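Local coordinates for protein copper-containing nitrite reductase (PDB 6TFO) that probably reduces nitrite to nitric oxide, using bound copper ions and electrons accepted from a cytochrome c, at residues C[338-348]-C[429-437]. Residues are numbered along the deposited sequence; the frame is centred on the assembly and turned at random.
Sequences LTRTHPLYANV and VGFLNVDGP
Leu344 and Leu432 lie side by side in a parallel pairing, their CA atoms 4.4 Å apart, and Tyr345 pairs with Asn433 in the same register. Two bonds zigzag about Leu344: its N donates to Phe431 O (2.9 Å), and its O receives Asn433 N in an almost straight bond. Ala346 N then reaches Asn433 O, extending the pattern. Helix 337-341 joins in near its start, Phe431 N donating a hydrogen bond to Leu338 O at 2.7 Å, the donor standing well above that carbonyl's plane. One water links Leu338 N to Val429 O, and another links Thr339 O to Asn433 ND2.

Thr339 sets CG2 over one face of the Phe431 ring, 3.6 Å from the ring centroid and 15° off its normal, a CH-pi contact. With CG anti to the carbonyl carbon (chi1 -65°), Phe431 carries its ring beneath this methyl; a serine here would probably strip Thr339 of its aromatic platform and open a gap beside helix 337-341. Asn433 runs alongside Tyr345, amide and ring planes 46° apart, with ND2 3.7 Å from CE1. Leu432 CD1 packs against Leu344 CB (3.7 Å) and Ala346 CB.

Strand 344-345 is the outermost strand, within this chain, of its sheet in the cupredoxin-like domain. Strand 412-418 pairs antiparallel with the other side of 430-434, Arg413 making a cation-pi contact with Phe431, while Leu338, Leu344 and Ala346 pack on strand 293-302 of the facing sheet.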
loop_
_atom_site.group_PDB
_atom_site.type_symbol
_atom_site.label_atom_id
_atom_site.label_comp_id
_atom_site.label_asym_id
_atom_site.label_seq_id
_atom_site.Cartn_x
_atom_site.Cartn_y
_atom_site.Cartn_z
ATOM N N LEU C 338 -25.180 30.355 15.447
ATOM C CA LEU C 338 -26.592 30.629 15.815
ATOM C C LEU C 338 -26.994 29.819 17.053
ATOM O O LEU C 338 -28.208 29.755 17.322
ATOM C CB LEU C 338 -27.494 30.267 14.637
ATOM C CG LEU C 338 -27.229 31.030 13.343
ATOM C CD1 LEU C 338 -28.429 30.923 12.426
ATOM C CD2 LEU C 338 -26.866 32.490 13.600
ATOM N N THR C 339 -26.022 29.234 17.765
ATOM C CA THR C 339 -26.257 28.544 19.063
ATOM C C THR C 339 -25.507 29.261 20.197
ATOM O O THR C 339 -26.146 29.575 21.188
ATOM C CB THR C 339 -25.868 27.065 19.000
ATOM O OG1 THR C 339 -24.467 27.034 18.724
ATOM C CG2 THR C 339 -26.657 26.284 17.966
ATOM N N ARG C 340 -24.202 29.490 20.064
ATOM C CA ARG C 340 -23.345 30.038 21.146
ATOM C C ARG C 340 -23.117 31.538 20.917
ATOM O O ARG C 340 -23.432 32.317 21.822
ATOM C CB ARG C 340 -22.014 29.282 21.230
ATOM C CG ARG C 340 -22.098 27.824 21.678
ATOM C CD ARG C 340 -20.730 27.151 21.889
ATOM N NE ARG C 340 -19.642 27.667 21.043
ATOM C CZ ARG C 340 -19.069 27.056 20.003
ATOM N NH1 ARG C 340 -18.115 27.683 19.337
ATOM N NH2 ARG C 340 -19.441 25.846 19.625
ATOM N N THR C 341 -22.583 31.946 19.768
ATOM C CA THR C 341 -22.052 33.323 19.587
ATOM C C THR C 341 -23.180 34.315 19.262
ATOM O O THR C 341 -23.133 35.420 19.817
ATOM C CB THR C 341 -20.894 33.350 18.582
ATOM O OG1 THR C 341 -21.253 32.543 17.468
ATOM C CG2 THR C 341 -19.599 32.831 19.171
ATOM N N HIS C 342 -24.140 33.978 18.397
ATOM C CA HIS C 342 -25.194 34.924 17.942
ATOM C C HIS C 342 -26.519 34.199 17.724
ATOM O O HIS C 342 -27.021 34.140 16.601
ATOM C CB HIS C 342 -24.756 35.619 16.642
ATOM C CG HIS C 342 -23.495 36.410 16.735
ATOM N ND1 HIS C 342 -23.491 37.739 17.060
ATOM C CD2 HIS C 342 -22.208 36.081 16.495
ATOM C CE1 HIS C 342 -22.257 38.194 17.040
ATOM N NE2 HIS C 342 -21.455 37.197 16.683
ATOM N N PRO C 343 -27.150 33.624 18.767
ATOM C CA PRO C 343 -28.437 32.954 18.585
ATOM C C PRO C 343 -29.557 33.968 18.301
ATOM O O PRO C 343 -29.320 35.176 18.441
ATOM C CB PRO C 343 -28.653 32.167 19.890
ATOM C CG PRO C 343 -27.805 32.893 20.904
ATOM C CD PRO C 343 -26.666 33.557 20.144
ATOM N N LEU C 344 -30.717 33.452 17.876
ATOM C CA LEU C 344 -31.963 34.219 17.619
ATOM C C LEU C 344 -32.744 34.297 18.939
ATOM O O LEU C 344 -32.843 33.256 19.649
ATOM C CB LEU C 344 -32.792 33.528 16.530
ATOM C CG LEU C 344 -32.228 33.581 15.107
ATOM C CD1 LEU C 344 -31.036 32.651 14.938
ATOM C CD2 LEU C 344 -33.293 33.215 14.098
ATOM N N TYR C 345 -33.271 35.492 19.248
ATOM C CA TYR C 345 -34.129 35.791 20.424
ATOM C C TYR C 345 -35.454 36.390 19.946
ATOM O O TYR C 345 -35.462 37.252 19.050
ATOM C CB TYR C 345 -33.398 36.725 21.391
ATOM C CG TYR C 345 -32.155 36.117 21.989
ATOM C CD1 TYR C 345 -32.236 35.185 23.021
ATOM C CD2 TYR C 345 -30.894 36.445 21.498
ATOM C CE1 TYR C 345 -31.096 34.609 23.563
ATOM C CE2 TYR C 345 -29.746 35.873 22.027
ATOM C CZ TYR C 345 -29.847 34.955 23.060
ATOM O OH TYR C 345 -28.709 34.410 23.570
ATOM N N ALA C 346 -36.559 35.925 20.521
ATOM C CA ALA C 346 -37.919 36.417 20.209
ATOM C C ALA C 346 -38.847 36.191 21.413
ATOM O O ALA C 346 -38.433 35.496 22.359
ATOM C CB ALA C 346 -38.433 35.751 18.955
ATOM N N ASN C 347 -40.056 36.758 21.355
ATOM C CA ASN C 347 -41.069 36.713 22.438
ATOM C C ASN C 347 -42.332 35.987 21.962
ATOM O O ASN C 347 -42.729 36.162 20.773
ATOM C CB ASN C 347 -41.362 38.123 22.936
ATOM C CG ASN C 347 -40.116 38.774 23.486
ATOM O OD1 ASN C 347 -39.480 38.253 24.400
ATOM N ND2 ASN C 347 -39.737 39.887 22.891
ATOM N N VAL C 348 -42.939 35.206 22.864
ATOM C CA VAL C 348 -44.250 34.533 22.624
ATOM C C VAL C 348 -45.226 35.574 22.071
ATOM O O VAL C 348 -45.186 36.720 22.540
ATOM C CB VAL C 348 -44.783 33.872 23.907
ATOM C CG1 VAL C 348 -46.191 33.319 23.702
ATOM C CG2 VAL C 348 -43.845 32.764 24.389
ATOM N N VAL C 429 -26.621 23.801 12.738
ATOM C CA VAL C 429 -27.746 23.878 13.714
ATOM C C VAL C 429 -27.765 25.305 14.282
ATOM O O VAL C 429 -26.680 25.909 14.416
ATOM C CB VAL C 429 -27.595 22.792 14.792
ATOM C CG1 VAL C 429 -26.375 23.049 15.653
ATOM C CG2 VAL C 429 -28.822 22.658 15.667
ATOM N N GLY C 430 -28.963 25.855 14.502
ATOM C CA GLY C 430 -29.178 27.191 15.093
ATOM C C GLY C 430 -30.305 27.147 16.107
ATOM O O GLY C 430 -31.191 26.249 16.015
ATOM N N PHE C 431 -30.280 28.086 17.047
ATOM C CA PHE C 431 -31.315 28.238 18.098
ATOM C C PHE C 431 -32.087 29.554 17.920
ATOM O O PHE C 431 -31.488 30.636 17.668
ATOM C CB PHE C 431 -30.661 28.130 19.466
ATOM C CG PHE C 431 -30.072 26.782 19.769
ATOM C CD1 PHE C 431 -30.602 25.633 19.199
ATOM C CD2 PHE C 431 -29.011 26.660 20.655
ATOM C CE1 PHE C 431 -30.071 24.387 19.495
ATOM C CE2 PHE C 431 -28.487 25.415 20.958
ATOM C CZ PHE C 431 -29.015 24.280 20.382
ATOM N N LEU C 432 -33.410 29.436 18.001
ATOM C CA LEU C 432 -34.362 30.552 18.230
ATOM C C LEU C 432 -34.894 30.390 19.652
ATOM O O LEU C 432 -35.712 29.444 19.881
ATOM C CB LEU C 432 -35.487 30.486 17.193
ATOM C CG LEU C 432 -36.679 31.410 17.433
ATOM C CD1 LEU C 432 -36.239 32.854 17.633
ATOM C CD2 LEU C 432 -37.641 31.316 16.269
ATOM N N ASN C 433 -34.403 31.241 20.560
ATOM C CA ASN C 433 -34.704 31.187 22.009
ATOM C C ASN C 433 -35.921 32.081 22.282
ATOM O O ASN C 433 -35.895 33.268 21.876
ATOM C CB ASN C 433 -33.474 31.570 22.826
ATOM C CG ASN C 433 -32.308 30.635 22.571
ATOM O OD1 ASN C 433 -32.449 29.422 22.673
ATOM N ND2 ASN C 433 -31.153 31.183 22.234
ATOM N N VAL C 434 -36.956 31.509 22.902
ATOM C CA VAL C 434 -38.269 32.158 23.171
ATOM C C VAL C 434 -38.721 31.732 24.575
ATOM O O VAL C 434 -39.238 30.599 24.705
ATOM C CB VAL C 434 -39.306 31.750 22.108
ATOM C CG1 VAL C 434 -40.610 32.523 22.259
ATOM C CG2 VAL C 434 -38.774 31.901 20.693
ATOM N N ASP C 435 -38.536 32.576 25.602
ATOM C CA ASP C 435 -38.909 32.190 26.997
ATOM C C ASP C 435 -40.445 32.221 27.135
ATOM O O ASP C 435 -41.147 33.058 26.495
ATOM C CB ASP C 435 -38.144 32.960 28.078
ATOM C CG ASP C 435 -38.463 34.435 28.138
ATOM O OD1 ASP C 435 -38.747 35.012 27.072
ATOM O OD2 ASP C 435 -38.425 34.989 29.248
ATOM N N GLY C 436 -40.948 31.276 27.931
ATOM C CA GLY C 436 -42.380 30.993 28.166
ATOM C C GLY C 436 -42.509 29.697 28.956
ATOM O O GLY C 436 -41.531 28.977 29.097
ATOM N N PRO C 437 -43.686 29.343 29.512
ATOM C CA PRO C 437 -43.776 28.165 30.384
ATOM C C PRO C 437 -43.441 26.868 29.624
ATOM O O PRO C 437 -43.574 26.866 28.404
ATOM C CB PRO C 437 -45.234 28.194 30.878
ATOM C CG PRO C 437 -45.983 28.997 29.820
ATOM C CD PRO C 437 -44.979 30.016 29.310
HETATM O O HOH W 1 -25.255 28.105 13.602
HETATM O O HOH W 2 -28.880 29.839 22.422
#